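Local coordinates for nitrate transport protein (Xanthomonas axonopodis pv. citri, PDB 3KSX), which binds alkanesulfonates as a periplasmic binding protein, probably delivering them to an ABC importer, and has MOPS as its ligand in this crystal, at residues W188-T193 against L268-P273; I88-A93 against F213-R218. All blocks are in the same frame, centred on the assembly; numbering follows the deposited sequence.

Interaction 1 of 2, residues W188-T193 against L268-P273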
loop_
_atom_site.group_PDB
_atom_site.type_symbol
_atom_site.label_atom_id
_atom_site.label_comp_id
_atom_site.label_asym_id
_atom_site.label_seq_id
_atom_site.Cartn_x
_atom_site.Cartn_y
_atom_site.Cartn_z
ATOM N N TRP A 188 -3.975 3.067 10.912
ATOM C CA TRP A 188 -5.166 2.512 11.592
ATOM C C TRP A 188 -4.749 1.463 12.630
ATOM O O TRP A 188 -5.214 1.511 13.752
ATOM C CB TRP A 188 -6.169 1.931 10.596
ATOM C CG TRP A 188 -6.408 2.832 9.390
ATOM C CD1 TRP A 188 -5.688 2.861 8.185
ATOM C CD2 TRP A 188 -7.429 3.803 9.262
ATOM N NE1 TRP A 188 -6.205 3.816 7.351
ATOM C CE2 TRP A 188 -7.277 4.410 7.975
ATOM C CE3 TRP A 188 -8.438 4.240 10.102
ATOM C CZ2 TRP A 188 -8.137 5.414 7.509
ATOM C CZ3 TRP A 188 -9.301 5.278 9.646
ATOM C CH2 TRP A 188 -9.142 5.846 8.359
ATOM N N TYR A 189 -3.853 0.534 12.294
ATOM C CA TYR A 189 -3.284 -0.378 13.277
ATOM C C TYR A 189 -2.814 0.336 14.562
ATOM O O TYR A 189 -3.249 0.035 15.696
ATOM C CB TYR A 189 -2.117 -1.135 12.609
ATOM C CG TYR A 189 -1.227 -1.851 13.516
ATOM C CD1 TYR A 189 -1.735 -2.552 14.622
ATOM C CD2 TYR A 189 0.132 -1.926 13.251
ATOM C CE1 TYR A 189 -0.890 -3.238 15.469
ATOM C CE2 TYR A 189 0.976 -2.623 14.061
ATOM C CZ TYR A 189 0.468 -3.267 15.191
ATOM O OH TYR A 189 1.324 -3.971 16.022
ATOM N N SER A 190 -1.935 1.290 14.387
ATOM C CA SER A 190 -1.351 1.921 15.608
ATOM C C SER A 190 -2.409 2.692 16.382
ATOM O O SER A 190 -2.423 2.629 17.622
ATOM C CB SER A 190 -0.175 2.817 15.231
ATOM O OG SER A 190 0.922 2.054 14.693
ATOM N N ALA A 191 -3.274 3.414 15.657
ATOM C CA ALA A 191 -4.332 4.319 16.226
ATOM C C ALA A 191 -5.298 3.492 17.081
ATOM O O ALA A 191 -5.526 3.824 18.253
ATOM C CB ALA A 191 -5.105 5.076 15.065
ATOM N N LEU A 192 -5.821 2.398 16.515
ATOM C CA LEU A 192 -6.850 1.589 17.179
ATOM C C LEU A 192 -6.275 0.702 18.317
ATOM O O LEU A 192 -6.935 0.417 19.317
ATOM C CB LEU A 192 -7.577 0.734 16.128
ATOM C CG LEU A 192 -8.749 1.390 15.403
ATOM C CD1 LEU A 192 -8.338 2.488 14.477
ATOM C CD2 LEU A 192 -9.529 0.352 14.578
ATOM N N THR A 193 -5.040 0.242 18.192
ATOM C CA THR A 193 -4.460 -0.581 19.232
ATOM C C THR A 193 -4.087 0.384 20.398
ATOM O O THR A 193 -4.203 0.024 21.602
ATOM C CB THR A 193 -3.242 -1.435 18.709
ATOM O OG1 THR A 193 -2.277 -0.576 18.085
ATOM C CG2 THR A 193 -3.734 -2.451 17.713
ATOM N N LEU A 268 6.199 4.661 13.003
ATOM C CA LEU A 268 7.658 4.626 12.649
ATOM C C LEU A 268 8.454 3.480 13.263
ATOM O O LEU A 268 9.377 2.916 12.622
ATOM C CB LEU A 268 8.358 5.961 12.959
ATOM C CG LEU A 268 7.695 7.246 12.427
ATOM C CD1 LEU A 268 8.667 8.425 12.561
ATOM C CD2 LEU A 268 7.209 7.089 10.988
ATOM N N ALA A 269 8.065 3.098 14.477
ATOM C CA ALA A 269 8.604 1.894 15.110
ATOM C C ALA A 269 8.329 0.633 14.305
ATOM O O ALA A 269 9.094 -0.315 14.399
ATOM C CB ALA A 269 8.072 1.736 16.491
ATOM N N HIS A 270 7.235 0.617 13.528
ATOM C CA HIS A 270 6.857 -0.552 12.704
ATOM C C HIS A 270 7.501 -0.668 11.341
ATOM O O HIS A 270 7.242 -1.651 10.632
ATOM C CB HIS A 270 5.350 -0.584 12.440
ATOM C CG HIS A 270 4.525 -0.649 13.676
ATOM N ND1 HIS A 270 3.289 -0.051 13.779
ATOM C CD2 HIS A 270 4.788 -1.197 14.885
ATOM C CE1 HIS A 270 2.802 -0.271 14.985
ATOM N NE2 HIS A 270 3.694 -0.958 15.680
ATOM N N ARG A 271 8.247 0.351 10.929
ATOM C CA ARG A 271 8.785 0.360 9.587
ATOM C C ARG A 271 10.286 0.314 9.594
ATOM O O ARG A 271 10.888 1.271 10.091
ATOM C CB ARG A 271 8.433 1.668 8.889
ATOM C CG ARG A 271 6.992 1.859 8.571
ATOM C CD ARG A 271 6.856 3.227 7.975
ATOM N NE ARG A 271 7.698 3.362 6.797
ATOM C CZ ARG A 271 7.302 2.992 5.587
ATOM N NH1 ARG A 271 6.072 2.465 5.402
ATOM N NH2 ARG A 271 8.130 3.138 4.564
ATOM N N PRO A 272 10.902 -0.720 8.974
ATOM C CA PRO A 272 12.375 -0.609 8.704
ATOM C C PRO A 272 12.530 0.427 7.597
ATOM O O PRO A 272 11.518 0.753 6.991
ATOM C CB PRO A 272 12.751 -2.013 8.175
ATOM C CG PRO A 272 11.436 -2.615 7.615
ATOM C CD PRO A 272 10.278 -1.899 8.322
ATOM N N PRO A 273 13.756 0.939 7.306
ATOM C CA PRO A 273 13.856 1.708 6.016
ATOM C C PRO A 273 13.207 1.001 4.805
ATOM O O PRO A 273 13.226 -0.263 4.737
ATOM C CB PRO A 273 15.361 1.864 5.816
ATOM C CG PRO A 273 15.878 1.978 7.267
ATOM C CD PRO A 273 14.987 1.037 8.110
#

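Interaction 2 of 2, residues I88-A93 against F213-R218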
loop_
_atom_site.group_PDB
_atom_site.type_symbol
_atom_site.label_atom_id
_atom_site.label_comp_id
_atom_site.label_asym_id
_atom_site.label_seq_id
_atom_site.Cartn_x
_atom_site.Cartn_y
_atom_site.Cartn_z
ATOM N N ILE A 88 -0.629 -5.963 -4.392
ATOM C CA ILE A 88 -1.886 -6.508 -4.989
ATOM C C ILE A 88 -2.675 -5.624 -5.950
ATOM O O ILE A 88 -3.213 -6.175 -6.984
ATOM C CB ILE A 88 -2.859 -7.106 -3.882
ATOM C CG1 ILE A 88 -2.087 -8.028 -2.903
ATOM C CG2 ILE A 88 -4.155 -7.761 -4.499
ATOM C CD1 ILE A 88 -1.290 -9.182 -3.639
ATOM N N PRO A 89 -2.752 -4.294 -5.676
ATOM C CA PRO A 89 -3.562 -3.458 -6.592
ATOM C C PRO A 89 -3.185 -3.586 -8.096
ATOM O O PRO A 89 -4.093 -3.792 -8.945
ATOM C CB PRO A 89 -3.389 -2.057 -6.067
ATOM C CG PRO A 89 -3.279 -2.287 -4.482
ATOM C CD PRO A 89 -2.373 -3.549 -4.457
ATOM N N PRO A 90 -1.881 -3.549 -8.431
ATOM C CA PRO A 90 -1.551 -3.675 -9.831
ATOM C C PRO A 90 -1.906 -5.006 -10.451
ATOM O O PRO A 90 -2.158 -5.053 -11.648
ATOM C CB PRO A 90 -0.040 -3.411 -9.916
ATOM C CG PRO A 90 0.480 -3.486 -8.496
ATOM C CD PRO A 90 -0.714 -3.231 -7.582
ATOM N N LEU A 91 -1.912 -6.087 -9.658
ATOM C CA LEU A 91 -2.293 -7.403 -10.147
ATOM C C LEU A 91 -3.774 -7.352 -10.527
ATOM O O LEU A 91 -4.214 -7.832 -11.580
ATOM C CB LEU A 91 -2.017 -8.446 -9.048
ATOM C CG LEU A 91 -0.530 -8.736 -8.799
ATOM C CD1 LEU A 91 -0.341 -9.714 -7.592
ATOM C CD2 LEU A 91 0.140 -9.204 -10.068
ATOM N N PHE A 92 -4.563 -6.741 -9.655
ATOM C CA PHE A 92 -5.990 -6.636 -10.002
ATOM C C PHE A 92 -6.176 -5.741 -11.190
ATOM O O PHE A 92 -6.995 -6.026 -11.986
ATOM C CB PHE A 92 -6.831 -6.122 -8.804
ATOM C CG PHE A 92 -7.291 -7.212 -7.883
ATOM C CD1 PHE A 92 -6.364 -7.973 -7.160
ATOM C CD2 PHE A 92 -8.652 -7.479 -7.691
ATOM C CE1 PHE A 92 -6.795 -9.019 -6.314
ATOM C CE2 PHE A 92 -9.077 -8.535 -6.795
ATOM C CZ PHE A 92 -8.147 -9.291 -6.137
ATOM N N ALA A 93 -5.462 -4.615 -11.289
ATOM C CA ALA A 93 -5.538 -3.747 -12.488
ATOM C C ALA A 93 -5.124 -4.416 -13.806
ATOM O O ALA A 93 -5.872 -4.316 -14.779
ATOM C CB ALA A 93 -4.729 -2.467 -12.257
ATOM N N PHE A 213 4.773 -0.967 -4.842
ATOM C CA PHE A 213 5.322 -0.565 -6.130
ATOM C C PHE A 213 4.987 0.880 -6.444
ATOM O O PHE A 213 3.972 1.377 -5.916
ATOM C CB PHE A 213 4.810 -1.531 -7.230
ATOM C CG PHE A 213 5.299 -2.937 -7.068
ATOM C CD1 PHE A 213 6.640 -3.228 -7.316
ATOM C CD2 PHE A 213 4.490 -3.938 -6.587
ATOM C CE1 PHE A 213 7.115 -4.500 -7.166
ATOM C CE2 PHE A 213 4.973 -5.233 -6.403
ATOM C CZ PHE A 213 6.324 -5.495 -6.680
ATOM N N PHE A 214 5.842 1.551 -7.229
ATOM C CA PHE A 214 5.421 2.708 -8.012
ATOM C C PHE A 214 4.976 2.247 -9.417
ATOM O O PHE A 214 5.687 1.458 -10.035
ATOM C CB PHE A 214 6.513 3.763 -8.002
ATOM C CG PHE A 214 6.360 4.673 -6.855
ATOM C CD1 PHE A 214 6.808 4.276 -5.570
ATOM C CD2 PHE A 214 5.626 5.859 -6.990
ATOM C CE1 PHE A 214 6.581 5.134 -4.416
ATOM C CE2 PHE A 214 5.415 6.694 -5.913
ATOM C CZ PHE A 214 5.868 6.332 -4.616
ATOM N N LEU A 215 3.751 2.616 -9.820
ATOM C CA LEU A 215 3.096 2.277 -11.094
ATOM C C LEU A 215 3.068 3.541 -11.980
ATOM O O LEU A 215 2.910 4.668 -11.520
ATOM C CB LEU A 215 1.665 1.695 -10.927
ATOM C CG LEU A 215 1.539 0.312 -10.218
ATOM C CD1 LEU A 215 2.738 -0.647 -10.582
ATOM C CD2 LEU A 215 1.534 0.496 -8.680
ATOM N N SER A 216 3.190 3.340 -13.269
ATOM C CA SER A 216 3.109 4.490 -14.168
ATOM C C SER A 216 2.269 4.088 -15.356
ATOM O O SER A 216 2.093 2.856 -15.678
ATOM C CB SER A 216 4.520 4.849 -14.646
ATOM O OG SER A 216 4.532 5.981 -15.522
ATOM N N SER A 217 1.776 5.120 -16.042
ATOM C CA SER A 217 1.231 5.030 -17.361
ATOM C C SER A 217 2.359 4.542 -18.280
ATOM O O SER A 217 3.506 4.990 -18.132
ATOM C CB SER A 217 0.774 6.471 -17.768
ATOM O OG SER A 217 0.868 6.710 -19.169
ATOM N N ARG A 218 2.103 3.572 -19.143
ATOM C CA ARG A 218 3.120 3.166 -20.132
ATOM C C ARG A 218 3.523 4.345 -21.094
ATOM O O ARG A 218 4.738 4.572 -21.361
ATOM C CB ARG A 218 2.627 1.969 -20.937
ATOM C CG ARG A 218 3.577 1.625 -22.113
ATOM C CD ARG A 218 3.102 0.421 -22.906
ATOM N NE ARG A 218 3.013 -0.804 -22.100
ATOM C CZ ARG A 218 3.985 -1.708 -21.949
ATOM N NH1 ARG A 218 5.155 -1.542 -22.557
ATOM N NH2 ARG A 218 3.782 -2.806 -21.196
#

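Interaction 1 of 2, residues W188-T193 against L268-P273
Tyr-189 and Ser-190 meet the imidazole of His-270 in a small, partly buried polar and aromatic contact between the first turn of helix 188-194 and the bend that follows helix 261-269. The two rings are inclined by only 21° but slid apart, with centroids 4.6 Å from each other, so they barely overlap. The CE2 corner of the phenol lies over one imidazole face near its rim; the closest carbon approach there is too short to be trusted in detail. Ser-190 comes to the imidazole edge instead: its OG is 3.0 Å from His-270 CE1, close to the ring plane. Its distance to His-270 ND1 is 3.3 Å, but poor geometry rules out a hydrogen bond. Asp-186, four residues before Ser-190 in the link after strand 181-185, joins the pair: OD1 bonds with Ser-190 OG and OD2 with His-270 ND1, which should limit rotation of the imidazole. With OG beside its own backbone N (chi1 -66°), the serine hydroxyl is brought to that carboxylate. Helix 188-194 follows a strand of the second sheet, whereas helix 261-269 comes after the last strand of the first, an arrangement consistent with an interlobe contact of a two-lobed periplasmic binding protein.

Interaction 2 of 2, residues I88-A93 against F213-R218
Pro-90 sits with its ring against Leu-215 and just reaches Phe-213, a wholly apolar contact in which an early turn of helix 88-95 rests on strand 212-217. Of the three residues, the proline gives up the most area, the leucine less and the phenylalanine least. The two main partners cross at about a right angle, and each leucine methyl has its own nearest proline carbon: CD1 of Leu-215 lies 4.0 Å from CB of Pro-90, while CD2 of Leu-215 lies 4.1 Å from CG of Pro-90. Leu-215 carries its CG opposite the carbonyl carbon (chi1 -66°), and a chi2 of -36°, well short of the usual staggered value, sets both methyls before the proline ring. Phe-213, two residues earlier on the same side of the strand, adds a looser touch, CD2 of its ring being 4.5 Å from CG of Pro-90.

Tyr-102 of strand 100-106 closes the cluster, meeting the phenylalanine ring edge-to-face (T-shaped) and touching both Pro-90 and Leu-215; Leu-75 of helix 68-76 also packs on Leu-215. The backbones of Phe-213 and Leu-215 bond to Ala-85 and Gly-83 of strand 82-86, so the strand's position is fixed by the sheet. Helix 88-95 is the connection of a beta-alpha-beta crossover from strand 82-86 to the parallel strand 100-106, and Pro-90 lies over the antiparallel strand inserted between them. No hydrogen bond or charge spans the two segments. Across them the hold is therefore van der Waals contact between buried hydrocarbon, with little directionality, and ring shape and methyl placement decide the local fit, alongside the helix's other neighbours.

Overall arrangement
Interactions 1 and 2 lie on opposite sides of the chain's centre, their own centres 24 Å apart and their nearest atoms about 9 Å apart, so neither touches the other. Their segments alternate along the chain: 88-93, 188-193, 213-218, then 268-273. Interaction 2 is internal to the lobe built on the first sheet, whose strand order 2-1-3-5-4 fits the type II periplasmic binding protein fold. Interaction 1 probably ties that lobe's later helical part to the lobe of the second sheet. In such proteins ligand is held in the cleft between lobes, and a contact that bridges them, as interaction 1 appears to do, could be sensitive to closure, whereas one inside a lobe should move with it.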